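Local coordinates for protein aminoglycoside-O-phosphotransferase VIII (Streptomyces rimosus, PDB 4H05) that phosphorylates aminoglycoside antibiotics of the kanamycin type at the 3'-hydroxyl, using ATP and probably magnesium, and so gives resistance to them, at residues A[65-70]-A[129-134]; A[122-127]-A[220-225]; A[135-140]-A[176-181]; A[160-165]-A[266-271]. All coordinates share one frame; numbering follows the deposited sequence.

Interaction 1 of 4, residues A[65-70]-A[129-134]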
loop_
_atom_site.group_PDB
_atom_site.type_symbol
_atom_site.label_atom_id
_atom_site.label_comp_id
_atom_site.label_asym_id
_atom_site.label_seq_id
_atom_site.Cartn_x
_atom_site.Cartn_y
_atom_site.Cartn_z
ATOM N N LEU A 65 10.857 -2.354 -4.141
ATOM C CA LEU A 65 11.456 -1.142 -3.537
ATOM C C LEU A 65 12.747 -0.623 -4.265
ATOM O O LEU A 65 13.031 0.625 -4.406
ATOM C CB LEU A 65 11.745 -1.474 -2.063
ATOM C CG LEU A 65 11.079 -0.842 -0.827
ATOM C CD1 LEU A 65 9.810 -0.145 -0.897
ATOM C CD2 LEU A 65 10.987 -1.787 0.343
ATOM N N VAL A 66 13.586 -1.560 -4.624
ATOM C CA VAL A 66 14.845 -1.303 -5.288
ATOM C C VAL A 66 14.584 -0.780 -6.670
ATOM O O VAL A 66 15.256 0.128 -7.156
ATOM C CB VAL A 66 15.645 -2.654 -5.383
ATOM C CG1 VAL A 66 16.775 -2.516 -6.347
ATOM C CG2 VAL A 66 16.203 -3.144 -4.017
ATOM N N TRP A 67 13.599 -1.377 -7.356
ATOM C CA TRP A 67 13.309 -0.901 -8.684
ATOM C C TRP A 67 12.696 0.476 -8.648
ATOM O O TRP A 67 13.133 1.374 -9.381
ATOM C CB TRP A 67 12.461 -1.887 -9.428
ATOM C CG TRP A 67 12.019 -1.414 -10.730
ATOM C CD1 TRP A 67 12.719 -1.480 -11.934
ATOM C CD2 TRP A 67 10.767 -0.748 -11.037
ATOM N NE1 TRP A 67 11.975 -0.995 -12.951
ATOM C CE2 TRP A 67 10.799 -0.485 -12.487
ATOM C CE3 TRP A 67 9.664 -0.361 -10.299
ATOM C CZ2 TRP A 67 9.761 0.162 -13.152
ATOM C CZ3 TRP A 67 8.602 0.241 -10.975
ATOM C CH2 TRP A 67 8.665 0.530 -12.382
ATOM N N LEU A 68 11.764 0.691 -7.734
ATOM C CA LEU A 68 11.239 2.021 -7.537
ATOM C C LEU A 68 12.273 3.161 -7.273
ATOM O O LEU A 68 12.157 4.298 -7.762
ATOM C CB LEU A 68 10.200 1.969 -6.445
ATOM C CG LEU A 68 8.684 1.886 -6.673
ATOM C CD1 LEU A 68 8.085 1.916 -8.066
ATOM C CD2 LEU A 68 8.030 0.874 -5.741
ATOM N N ALA A 69 13.256 2.884 -6.486
ATOM C CA ALA A 69 14.327 3.848 -6.218
ATOM C C ALA A 69 15.034 4.084 -7.512
ATOM O O ALA A 69 15.374 5.190 -7.805
ATOM C CB ALA A 69 15.351 3.316 -5.171
ATOM N N GLU A 70 15.273 3.050 -8.323
ATOM C CA GLU A 70 16.093 3.336 -9.473
ATOM C C GLU A 70 15.262 4.174 -10.397
ATOM O O GLU A 70 15.775 5.112 -10.958
ATOM C CB GLU A 70 16.760 2.113 -10.117
ATOM C CG GLU A 70 16.259 1.779 -11.518
ATOM C CD GLU A 70 17.079 2.370 -12.635
ATOM O OE1 GLU A 70 16.537 2.267 -13.767
ATOM O OE2 GLU A 70 18.248 2.858 -12.442
ATOM N N GLU A 129 5.619 -0.559 -19.530
ATOM C CA GLU A 129 6.427 -1.567 -20.236
ATOM C C GLU A 129 7.830 -1.663 -19.707
ATOM O O GLU A 129 8.504 -2.626 -20.039
ATOM C CB GLU A 129 6.478 -1.354 -21.774
ATOM C CG GLU A 129 5.124 -1.047 -22.458
ATOM C CD GLU A 129 5.159 -1.162 -23.978
ATOM O OE1 GLU A 129 6.291 -1.203 -24.568
ATOM O OE2 GLU A 129 4.065 -1.227 -24.609
ATOM N N ARG A 130 8.304 -0.698 -18.922
ATOM C CA ARG A 130 9.571 -0.868 -18.233
ATOM C C ARG A 130 9.397 -1.662 -16.936
ATOM O O ARG A 130 10.361 -2.120 -16.366
ATOM C CB ARG A 130 10.264 0.447 -17.857
ATOM C CG ARG A 130 10.394 1.543 -18.923
ATOM C CD ARG A 130 10.403 0.993 -20.348
ATOM N NE ARG A 130 11.554 1.532 -21.049
ATOM C CZ ARG A 130 11.646 2.771 -21.503
ATOM N NH1 ARG A 130 10.621 3.633 -21.388
ATOM N NH2 ARG A 130 12.769 3.127 -22.090
ATOM N N CYS A 131 8.177 -1.864 -16.472
ATOM C CA CYS A 131 8.005 -2.271 -15.089
ATOM C C CYS A 131 8.090 -3.767 -15.050
ATOM O O CYS A 131 7.393 -4.421 -15.770
ATOM C CB CYS A 131 6.634 -1.831 -14.575
ATOM S SG CYS A 131 6.389 -2.369 -12.870
ATOM N N PRO A 132 8.934 -4.333 -14.193
ATOM C CA PRO A 132 8.894 -5.808 -14.200
ATOM C C PRO A 132 7.703 -6.468 -13.516
ATOM O O PRO A 132 7.600 -7.675 -13.524
ATOM C CB PRO A 132 10.179 -6.237 -13.450
ATOM C CG PRO A 132 10.942 -4.992 -13.181
ATOM C CD PRO A 132 10.126 -3.778 -13.558
ATOM N N PHE A 133 6.858 -5.723 -12.841
ATOM C CA PHE A 133 5.989 -6.411 -11.899
ATOM C C PHE A 133 4.635 -6.301 -12.497
ATOM O O PHE A 133 4.312 -5.267 -12.984
ATOM C CB PHE A 133 6.069 -5.779 -10.518
ATOM C CG PHE A 133 7.468 -5.687 -10.002
ATOM C CD1 PHE A 133 8.152 -6.836 -9.631
ATOM C CD2 PHE A 133 8.127 -4.472 -9.991
ATOM C CE1 PHE A 133 9.448 -6.765 -9.229
ATOM C CE2 PHE A 133 9.438 -4.386 -9.634
ATOM C CZ PHE A 133 10.107 -5.524 -9.248
ATOM N N ASP A 134 3.840 -7.346 -12.379
ATOM C CA ASP A 134 2.516 -7.405 -12.937
ATOM C C ASP A 134 1.542 -7.509 -11.742
ATOM O O ASP A 134 1.590 -8.467 -10.994
ATOM C CB ASP A 134 2.425 -8.750 -13.751
ATOM C CG ASP A 134 1.211 -8.850 -14.629
ATOM O OD1 ASP A 134 0.368 -7.941 -14.679
ATOM O OD2 ASP A 134 1.092 -9.884 -15.300
#

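Interaction 2 of 4, residues A[122-127]-A[220-225]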
loop_
_atom_site.group_PDB
_atom_site.type_symbol
_atom_site.label_atom_id
_atom_site.label_comp_id
_atom_site.label_asym_id
_atom_site.label_seq_id
_atom_site.Cartn_x
_atom_site.Cartn_y
_atom_site.Cartn_z
ATOM N N SER A 122 3.180 10.691 -10.613
ATOM C CA SER A 122 4.514 10.373 -10.908
ATOM C C SER A 122 4.648 8.862 -11.061
ATOM O O SER A 122 5.409 8.359 -11.875
ATOM C CB SER A 122 5.403 10.875 -9.744
ATOM O OG SER A 122 5.348 12.287 -9.590
ATOM N N LEU A 123 3.950 8.127 -10.232
ATOM C CA LEU A 123 3.890 6.672 -10.346
ATOM C C LEU A 123 3.248 6.360 -11.721
ATOM O O LEU A 123 3.794 5.623 -12.562
ATOM C CB LEU A 123 3.010 6.164 -9.214
ATOM C CG LEU A 123 3.225 5.002 -8.275
ATOM C CD1 LEU A 123 4.693 4.719 -7.936
ATOM C CD2 LEU A 123 2.318 5.250 -7.042
ATOM N N HIS A 124 2.110 6.988 -12.008
ATOM C CA HIS A 124 1.416 6.660 -13.263
ATOM C C HIS A 124 2.049 7.229 -14.472
ATOM O O HIS A 124 1.583 6.925 -15.511
ATOM C CB HIS A 124 -0.084 6.927 -13.233
ATOM C CG HIS A 124 -0.781 6.309 -12.041
ATOM N ND1 HIS A 124 -1.980 6.725 -11.604
ATOM C CD2 HIS A 124 -0.368 5.346 -11.164
ATOM C CE1 HIS A 124 -2.325 6.034 -10.500
ATOM N NE2 HIS A 124 -1.350 5.188 -10.224
ATOM N N ALA A 125 3.139 8.013 -14.341
ATOM C CA ALA A 125 3.885 8.539 -15.502
ATOM C C ALA A 125 4.918 7.592 -15.934
ATOM O O ALA A 125 5.476 7.789 -16.970
ATOM C CB ALA A 125 4.570 9.851 -15.193
ATOM N N LEU A 126 5.278 6.618 -15.092
ATOM C CA LEU A 126 6.237 5.612 -15.522
ATOM C C LEU A 126 5.674 4.889 -16.738
ATOM O O LEU A 126 4.503 4.733 -16.865
ATOM C CB LEU A 126 6.492 4.597 -14.403
ATOM C CG LEU A 126 7.356 5.167 -13.330
ATOM C CD1 LEU A 126 7.262 4.383 -12.036
ATOM C CD2 LEU A 126 8.761 5.229 -13.889
ATOM N N ASP A 127 6.519 4.421 -17.630
ATOM C CA ASP A 127 6.054 3.632 -18.739
ATOM C C ASP A 127 5.924 2.180 -18.190
ATOM O O ASP A 127 6.890 1.557 -17.834
ATOM C CB ASP A 127 7.088 3.778 -19.880
ATOM C CG ASP A 127 6.783 2.885 -21.099
ATOM O OD1 ASP A 127 7.509 3.012 -22.100
ATOM O OD2 ASP A 127 5.844 2.053 -21.063
ATOM N N HIS A 220 -6.988 3.072 -12.027
ATOM C CA HIS A 220 -8.099 3.146 -11.032
ATOM C C HIS A 220 -7.840 2.269 -9.837
ATOM O O HIS A 220 -8.419 2.443 -8.740
ATOM C CB HIS A 220 -9.475 2.885 -11.693
ATOM C CG HIS A 220 -9.866 3.946 -12.696
ATOM N ND1 HIS A 220 -10.726 4.959 -12.384
ATOM C CD2 HIS A 220 -9.430 4.196 -13.960
ATOM C CE1 HIS A 220 -10.817 5.798 -13.426
ATOM N NE2 HIS A 220 -10.073 5.307 -14.402
ATOM N N SER A 221 -6.928 1.314 -9.947
ATOM C CA SER A 221 -6.619 0.541 -8.714
ATOM C C SER A 221 -6.010 1.420 -7.629
ATOM O O SER A 221 -6.028 1.046 -6.447
ATOM C CB SER A 221 -5.612 -0.593 -9.023
ATOM O OG SER A 221 -4.478 -0.022 -9.668
ATOM N N ASP A 222 -5.329 2.494 -8.031
ATOM C CA ASP A 222 -4.736 3.441 -7.069
ATOM C C ASP A 222 -5.733 4.529 -6.681
ATOM O O ASP A 222 -5.903 4.878 -5.469
ATOM C CB ASP A 222 -3.447 4.057 -7.596
ATOM C CG ASP A 222 -2.218 3.163 -7.434
ATOM O OD1 ASP A 222 -2.246 2.160 -6.721
ATOM O OD2 ASP A 222 -1.228 3.465 -8.109
ATOM N N LEU A 223 -6.430 5.043 -7.703
ATOM C CA LEU A 223 -7.442 6.080 -7.480
ATOM C C LEU A 223 -8.535 5.652 -6.506
ATOM O O LEU A 223 -8.992 6.461 -5.694
ATOM C CB LEU A 223 -8.048 6.494 -8.811
ATOM C CG LEU A 223 -7.082 7.243 -9.744
ATOM C CD1 LEU A 223 -7.619 7.485 -11.146
ATOM C CD2 LEU A 223 -6.660 8.536 -9.057
ATOM N N ALA A 224 -8.977 4.387 -6.621
ATOM C CA ALA A 224 -10.078 3.864 -5.849
ATOM C C ALA A 224 -9.731 3.963 -4.392
ATOM O O ALA A 224 -10.537 4.440 -3.577
ATOM C CB ALA A 224 -10.403 2.403 -6.246
ATOM N N LEU A 225 -8.510 3.532 -4.030
ATOM C CA LEU A 225 -8.248 3.378 -2.625
ATOM C C LEU A 225 -7.905 4.700 -2.036
ATOM O O LEU A 225 -8.273 4.983 -0.960
ATOM C CB LEU A 225 -7.110 2.398 -2.315
ATOM C CG LEU A 225 -7.070 0.986 -2.924
ATOM C CD1 LEU A 225 -6.250 0.053 -2.031
ATOM C CD2 LEU A 225 -8.400 0.417 -3.366
#

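Interaction 3 of 4, residues A[135-140]-A[176-181]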
loop_
_atom_site.group_PDB
_atom_site.type_symbol
_atom_site.label_atom_id
_atom_site.label_comp_id
_atom_site.label_asym_id
_atom_site.label_seq_id
_atom_site.Cartn_x
_atom_site.Cartn_y
_atom_site.Cartn_z
ATOM N N ARG A 135 0.613 -6.565 -11.592
ATOM C CA ARG A 135 -0.510 -6.744 -10.717
ATOM C C ARG A 135 -1.861 -6.515 -11.437
ATOM O O ARG A 135 -2.827 -5.910 -10.878
ATOM C CB ARG A 135 -0.371 -5.784 -9.523
ATOM C CG ARG A 135 -1.094 -6.317 -8.271
ATOM C CD ARG A 135 -2.015 -5.236 -7.673
ATOM N NE ARG A 135 -2.733 -5.814 -6.532
ATOM C CZ ARG A 135 -3.801 -5.289 -5.940
ATOM N NH1 ARG A 135 -4.317 -4.137 -6.324
ATOM N NH2 ARG A 135 -4.377 -5.950 -4.962
ATOM N N SER A 136 -1.950 -6.971 -12.686
ATOM C CA SER A 136 -3.150 -6.747 -13.474
ATOM C C SER A 136 -4.255 -7.698 -13.077
ATOM O O SER A 136 -4.055 -8.557 -12.220
ATOM C CB SER A 136 -2.855 -6.902 -14.961
ATOM O OG SER A 136 -2.337 -8.159 -15.197
ATOM N N LEU A 137 -5.432 -7.528 -13.686
ATOM C CA LEU A 137 -6.597 -8.415 -13.405
ATOM C C LEU A 137 -6.330 -9.883 -13.682
ATOM O O LEU A 137 -6.920 -10.764 -12.954
ATOM C CB LEU A 137 -7.792 -8.005 -14.228
ATOM C CG LEU A 137 -8.338 -6.600 -13.918
ATOM C CD1 LEU A 137 -9.243 -6.140 -15.049
ATOM C CD2 LEU A 137 -9.048 -6.586 -12.577
ATOM N N ALA A 138 -5.450 -10.185 -14.665
ATOM C CA ALA A 138 -4.988 -11.650 -14.809
ATOM C C ALA A 138 -4.318 -12.185 -13.548
ATOM O O ALA A 138 -4.407 -13.369 -13.231
ATOM C CB ALA A 138 -4.117 -11.935 -16.070
ATOM N N VAL A 139 -3.793 -11.332 -12.702
ATOM C CA VAL A 139 -3.164 -11.831 -11.460
ATOM C C VAL A 139 -4.090 -11.679 -10.281
ATOM O O VAL A 139 -4.153 -12.515 -9.321
ATOM C CB VAL A 139 -1.898 -10.979 -11.099
ATOM C CG1 VAL A 139 -1.457 -11.187 -9.676
ATOM C CG2 VAL A 139 -0.758 -11.257 -12.010
ATOM N N THR A 140 -4.738 -10.531 -10.257
ATOM C CA THR A 140 -5.440 -10.157 -9.047
ATOM C C THR A 140 -6.758 -10.894 -8.918
ATOM O O THR A 140 -7.194 -11.166 -7.808
ATOM C CB THR A 140 -5.679 -8.645 -8.922
ATOM O OG1 THR A 140 -6.362 -8.148 -10.076
ATOM C CG2 THR A 140 -4.375 -7.869 -8.668
ATOM N N ARG A 176 -18.627 -10.596 -11.945
ATOM C CA ARG A 176 -19.699 -9.965 -12.733
ATOM C C ARG A 176 -19.397 -8.562 -13.205
ATOM O O ARG A 176 -19.721 -8.165 -14.335
ATOM C CB ARG A 176 -21.002 -9.936 -11.925
ATOM C CG ARG A 176 -22.177 -9.297 -12.678
ATOM C CD ARG A 176 -23.480 -9.327 -11.861
ATOM N NE ARG A 176 -23.560 -8.179 -10.941
ATOM C CZ ARG A 176 -23.748 -6.896 -11.305
ATOM N NH1 ARG A 176 -23.904 -6.544 -12.580
ATOM N NH2 ARG A 176 -23.764 -5.945 -10.380
ATOM N N THR A 177 -18.831 -7.770 -12.312
ATOM C CA THR A 177 -18.455 -6.397 -12.636
ATOM C C THR A 177 -17.068 -6.201 -13.224
ATOM O O THR A 177 -16.722 -5.093 -13.564
ATOM C CB THR A 177 -18.626 -5.520 -11.391
ATOM O OG1 THR A 177 -17.990 -6.134 -10.241
ATOM C CG2 THR A 177 -20.134 -5.405 -11.079
ATOM N N ARG A 178 -16.263 -7.224 -13.455
ATOM C CA ARG A 178 -14.886 -6.891 -13.903
ATOM C C ARG A 178 -14.883 -5.954 -15.095
ATOM O O ARG A 178 -15.666 -6.091 -15.984
ATOM C CB ARG A 178 -13.944 -8.105 -14.101
ATOM C CG ARG A 178 -13.564 -8.523 -15.492
ATOM C CD ARG A 178 -12.822 -9.881 -15.418
ATOM N NE ARG A 178 -11.457 -9.827 -15.932
ATOM C CZ ARG A 178 -10.515 -10.762 -15.778
ATOM N NH1 ARG A 178 -10.718 -11.900 -15.110
ATOM N NH2 ARG A 178 -9.326 -10.560 -16.328
ATOM N N PRO A 179 -14.001 -4.950 -15.089
ATOM C CA PRO A 179 -13.969 -4.055 -16.250
ATOM C C PRO A 179 -13.657 -4.731 -17.593
ATOM O O PRO A 179 -12.983 -5.768 -17.642
ATOM C CB PRO A 179 -12.887 -3.051 -15.868
ATOM C CG PRO A 179 -12.940 -3.036 -14.384
ATOM C CD PRO A 179 -13.113 -4.472 -14.027
ATOM N N ALA A 180 -14.230 -4.147 -18.643
ATOM C CA ALA A 180 -13.898 -4.433 -20.049
ATOM C C ALA A 180 -12.406 -4.245 -20.435
ATOM O O ALA A 180 -11.855 -5.002 -21.215
ATOM C CB ALA A 180 -14.762 -3.522 -20.938
ATOM N N ASP A 181 -11.769 -3.205 -19.897
ATOM C CA ASP A 181 -10.414 -2.811 -20.316
ATOM C C ASP A 181 -9.615 -2.439 -19.041
ATOM O O ASP A 181 -10.209 -2.163 -18.010
ATOM C CB ASP A 181 -10.533 -1.588 -21.200
ATOM C CG ASP A 181 -11.100 -0.412 -20.440
ATOM O OD1 ASP A 181 -12.348 -0.433 -20.255
ATOM O OD2 ASP A 181 -10.303 0.466 -19.955
#

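Interaction 4 of 4, residues A[160-165]-A[266-271]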
loop_
_atom_site.group_PDB
_atom_site.type_symbol
_atom_site.label_atom_id
_atom_site.label_comp_id
_atom_site.label_asym_id
_atom_site.label_seq_id
_atom_site.Cartn_x
_atom_site.Cartn_y
_atom_site.Cartn_z
ATOM N N GLU A 160 -20.137 -1.173 3.916
ATOM C CA GLU A 160 -21.576 -1.226 4.269
ATOM C C GLU A 160 -22.436 -1.874 3.208
ATOM O O GLU A 160 -23.281 -2.698 3.529
ATOM C CB GLU A 160 -22.149 0.185 4.584
ATOM N N GLU A 161 -22.201 -1.554 1.941
ATOM C CA GLU A 161 -23.046 -2.105 0.888
ATOM C C GLU A 161 -22.979 -3.647 0.842
ATOM O O GLU A 161 -23.724 -4.259 0.095
ATOM C CB GLU A 161 -22.709 -1.519 -0.496
ATOM C CG GLU A 161 -22.002 -0.146 -0.543
ATOM C CD GLU A 161 -20.494 -0.213 -0.896
ATOM O OE1 GLU A 161 -19.616 -0.324 0.030
ATOM O OE2 GLU A 161 -20.209 -0.145 -2.128
ATOM N N ARG A 162 -22.112 -4.297 1.631
ATOM C CA ARG A 162 -22.051 -5.763 1.578
ATOM C C ARG A 162 -21.953 -6.482 2.904
ATOM O O ARG A 162 -21.476 -7.620 2.950
ATOM C CB ARG A 162 -20.845 -6.149 0.711
ATOM C CG ARG A 162 -20.957 -5.678 -0.737
ATOM C CD ARG A 162 -19.640 -5.781 -1.463
ATOM N NE ARG A 162 -19.526 -4.696 -2.417
ATOM C CZ ARG A 162 -18.582 -3.756 -2.400
ATOM N NH1 ARG A 162 -17.614 -3.763 -1.496
ATOM N NH2 ARG A 162 -18.601 -2.825 -3.330
ATOM N N LYS A 163 -22.366 -5.852 3.996
ATOM C CA LYS A 163 -22.215 -6.508 5.302
ATOM C C LYS A 163 -22.910 -7.869 5.168
ATOM O O LYS A 163 -23.928 -7.978 4.487
ATOM C CB LYS A 163 -22.852 -5.683 6.434
ATOM N N GLY A 164 -22.339 -8.914 5.763
ATOM C CA GLY A 164 -22.952 -10.243 5.672
ATOM C C GLY A 164 -22.834 -10.988 4.335
ATOM O O GLY A 164 -23.335 -12.113 4.253
ATOM N N TRP A 165 -22.219 -10.427 3.275
ATOM C CA TRP A 165 -21.968 -11.274 2.073
ATOM C C TRP A 165 -20.992 -12.395 2.338
ATOM O O TRP A 165 -20.073 -12.302 3.173
ATOM C CB TRP A 165 -21.435 -10.507 0.932
ATOM C CG TRP A 165 -22.428 -9.637 0.279
ATOM C CD1 TRP A 165 -23.668 -9.264 0.747
ATOM C CD2 TRP A 165 -22.288 -8.973 -0.998
ATOM N NE1 TRP A 165 -24.298 -8.417 -0.140
ATOM C CE2 TRP A 165 -23.534 -8.213 -1.211
ATOM C CE3 TRP A 165 -21.295 -8.938 -1.986
ATOM C CZ2 TRP A 165 -23.757 -7.476 -2.358
ATOM C CZ3 TRP A 165 -21.540 -8.168 -3.141
ATOM C CH2 TRP A 165 -22.730 -7.456 -3.313
ATOM N N TYR A 266 -12.550 -1.413 -8.089
ATOM C CA TYR A 266 -11.262 -1.569 -7.404
ATOM C C TYR A 266 -11.390 -1.418 -5.908
ATOM O O TYR A 266 -10.602 -1.989 -5.153
ATOM C CB TYR A 266 -10.154 -0.688 -8.073
ATOM C CG TYR A 266 -9.741 -1.239 -9.450
ATOM C CD1 TYR A 266 -8.971 -2.399 -9.544
ATOM C CD2 TYR A 266 -10.145 -0.649 -10.624
ATOM C CE1 TYR A 266 -8.639 -2.938 -10.742
ATOM C CE2 TYR A 266 -9.796 -1.204 -11.877
ATOM C CZ TYR A 266 -9.101 -2.378 -11.886
ATOM O OH TYR A 266 -8.782 -2.953 -13.018
ATOM N N ARG A 267 -12.459 -0.777 -5.436
ATOM C CA ARG A 267 -12.794 -0.836 -4.029
ATOM C C ARG A 267 -13.245 -2.249 -3.630
ATOM O O ARG A 267 -12.952 -2.686 -2.521
ATOM C CB ARG A 267 -13.921 0.163 -3.627
ATOM C CG ARG A 267 -13.555 1.633 -3.347
ATOM C CD ARG A 267 -14.728 2.415 -2.637
ATOM N NE ARG A 267 -15.152 3.281 -3.701
ATOM C CZ ARG A 267 -16.251 3.238 -4.428
ATOM N NH1 ARG A 267 -17.288 2.501 -4.130
ATOM N NH2 ARG A 267 -16.291 4.046 -5.473
ATOM N N LEU A 268 -14.014 -2.907 -4.495
ATOM C CA LEU A 268 -14.490 -4.267 -4.257
ATOM C C LEU A 268 -13.344 -5.267 -4.325
ATOM O O LEU A 268 -13.156 -6.131 -3.426
ATOM C CB LEU A 268 -15.582 -4.649 -5.291
ATOM C CG LEU A 268 -15.956 -6.113 -5.335
ATOM C CD1 LEU A 268 -16.594 -6.605 -4.012
ATOM C CD2 LEU A 268 -16.838 -6.350 -6.601
ATOM N N LEU A 269 -12.520 -5.124 -5.348
ATOM C CA LEU A 269 -11.312 -5.996 -5.366
ATOM C C LEU A 269 -10.516 -5.990 -4.066
ATOM O O LEU A 269 -9.991 -7.043 -3.594
ATOM C CB LEU A 269 -10.420 -5.623 -6.551
ATOM C CG LEU A 269 -9.149 -6.451 -6.732
ATOM C CD1 LEU A 269 -9.531 -7.916 -7.003
ATOM C CD2 LEU A 269 -8.253 -5.830 -7.836
ATOM N N ASP A 270 -10.428 -4.811 -3.488
ATOM C CA ASP A 270 -9.588 -4.636 -2.347
ATOM C C ASP A 270 -10.152 -5.312 -1.110
ATOM O O ASP A 270 -9.410 -5.596 -0.190
ATOM C CB ASP A 270 -9.304 -3.155 -2.057
ATOM C CG ASP A 270 -8.064 -2.951 -1.142
ATOM O OD1 ASP A 270 -6.999 -3.596 -1.346
ATOM O OD2 ASP A 270 -8.152 -2.186 -0.168
ATOM N N GLU A 271 -11.452 -5.563 -1.079
ATOM C CA GLU A 271 -12.028 -6.247 0.041
ATOM C C GLU A 271 -11.473 -7.655 0.178
ATOM O O GLU A 271 -11.622 -8.266 1.221
ATOM C CB GLU A 271 -13.521 -6.383 -0.174
ATOM C CG GLU A 271 -14.255 -5.056 -0.439
ATOM C CD GLU A 271 -14.983 -4.613 0.776
ATOM O OE1 GLU A 271 -14.371 -4.805 1.856
ATOM O OE2 GLU A 271 -16.137 -4.132 0.651
#

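Interaction 1 of 4, residues A[65-70]-A[129-134]
Trp67 lays its indole against three consecutive residues, Cys131, Pro132 and Phe133, and each meets the ring system differently. Pro132 sits over a face: its CD lies 3.6 Å from the centroid of the five-membered ring of Trp67 and 20° off the ring normal, a CH-pi contact. Cys131 takes the six-membered ring, approaching obliquely, with SG 3.7 Å from Trp67 CH2 in a sulfur-aromatic contact. Phe133 turns an edge toward the indole face in an offset edge-to-face pair, the planes 80° apart and the centroid of the Trp67 five-membered ring 5.8 Å from that of Phe133. Trp67 CB lies near the phenyl plane, 3.9 Å from Phe133 CE2. With CG anti to the backbone N of Trp67 (chi1 174°), the indole reaches from helix 54-71 to the loop. The sulfur is steadied from its own side, since Phe133 N donates a nearly straight hydrogen bond of 3.4 Å to Cys131 SG. This is a surface contact away from the predicted catalytic and magnesium residues. Val186 of strand 184-187 touches both Trp67 and Cys131, and Phe133 also packs on Glu63 and Arg64, so the loop before helix 137-150 lies against helix 54-71 beside that strand.

Interaction 2 of 4, residues A[122-127]-A[220-225]
A buried histidine-carboxylate hydrogen bond joins the last part of helix 109-124 to the first turn of helix 220-230, within the kinase-like fold of the aminoglycoside phosphotransferases. The donor is His124 NE2 and the acceptor Asp222 OD2. His124 ND1 is hydrogen-bonded to Tyr250 OH, so both ring nitrogens are engaged, which should fix the flip of the imidazole. The carboxylate of Asp222 has further partners: OD1 accepts from Gly189 N and OD2 also from His188 N, which ties it to the backbone immediately before Asp190, the predicted proton acceptor. The side chains of Asp222 and Asp190 are about 7 Å apart, consistent with a second-shell part in shaping that loop. Leu123 CD2 lies 4.1 Å from Asp222 OD2. Ring and carboxylate planes are nearly coplanar, 15° apart, and OD2 is met on its anti side. Across the 2.7 Å from His124 NE2 to Asp222 OD2 the N-H...O angle is 177°, with the oxygen only 1° out of the imidazole plane.

Interaction 3 of 4, residues A[135-140]-A[176-181]
Leu137 meets Arg178 and Pro179 through two different parts of its side chain, and the two meetings differ in character. The closer single approach is at the base of the leucine, where Leu137 CB lies 3.6 Å from Arg178 NH2. The guanidinium comes in obliquely, and the same NH2 stands 4.2 Å from Ala138 N. A bend at chi3 (-119°) turns the end of the arginine chain toward this first turn of helix 137-150. Farther out the leucine branch makes an apolar contact, with Leu137 CD1 4.3 Å from Pro179 CD. Although this distance is longer, it belongs to the packed side, which a third helix completes: Leu137 is buried, both it and Pro179 rest on Phe265 of helix 260-270, and Tyr266 also lies against the leucine. Arg178 and Ala138, despite the closer approach, make the exposed side. The helix start is fixed by its own backbone, since Ser136, the N-cap residue, receives Val139 N at 2.8 Å and Thr140 N at 2.9 Å on its carbonyl O. Between the segments the contact is van der Waals, without a salt bridge or hydrogen bond, which implies that the directional polar link at this point comes from next door, where Glu182 OE1, just beyond the second segment, accepts from Leu137 N.

Interaction 4 of 4, residues A[160-165]-A[266-271]
Arg162 NH1 and Glu271 OE2 form a salt bridge at 2.6 Å between the 160-165 loop and the 266-271 segment. The carboxylate stands at the guanidinium edge, near its plane, yet the two flat groups are steeply turned, 76° apart. Leu268 supplies the apolar part: its CD1 lies over one guanidinium face, 3.8 Å from Arg162 CZ. On the opposite face sits the carboxylate of Glu161, whose OE2 is 3.3 Å from Arg162 NH2; the oxygen sits off the guanidinium plane, so the pairing is electrostatic and not a hydrogen bond, and Glu161 is poorly ordered. Glu161, Arg162 and Glu271 thus make a salt-bridge network around the buried arginine. Both acidic neighbours would be expected to favour its positive charge. Glu271 bends at chi2 (-103°) to bring its carboxylate to the arginine, and its OE2 also accepts from Asp159 N. Behind Arg162 the loop makes a type II beta turn to Trp165, closed by Trp165 N to Arg162 O at 2.9 Å, with Gly164 at positive phi; Arg162 CG lies over a face of the Trp165 ring. Leu170 of helix 167-177 touches Arg162, Trp165 and Leu268.

In the fold
From the N terminus, the chain passes through helix 54-71, and interaction 1 closes the first loop at 129-134. Interaction 2 starts within that loop, late in helix 109-124, and closes at helix 220-230, so the two cross, and Trp67 touches Leu126. Interaction 3 opens after interaction 1 has closed, lies wholly within the span of interaction 2, and joins the start of helix 137-150 to the chain after helix 167-177. Interaction 4 starts inside interaction 3 and ties the loop before helix 167-177 to helix 260-270, crossing both 2 and 3. That last helix is shared ground: Tyr266 packs on Ala224 and Leu137. Interactions 1 and 4 lie on opposite sides of the chain's centre.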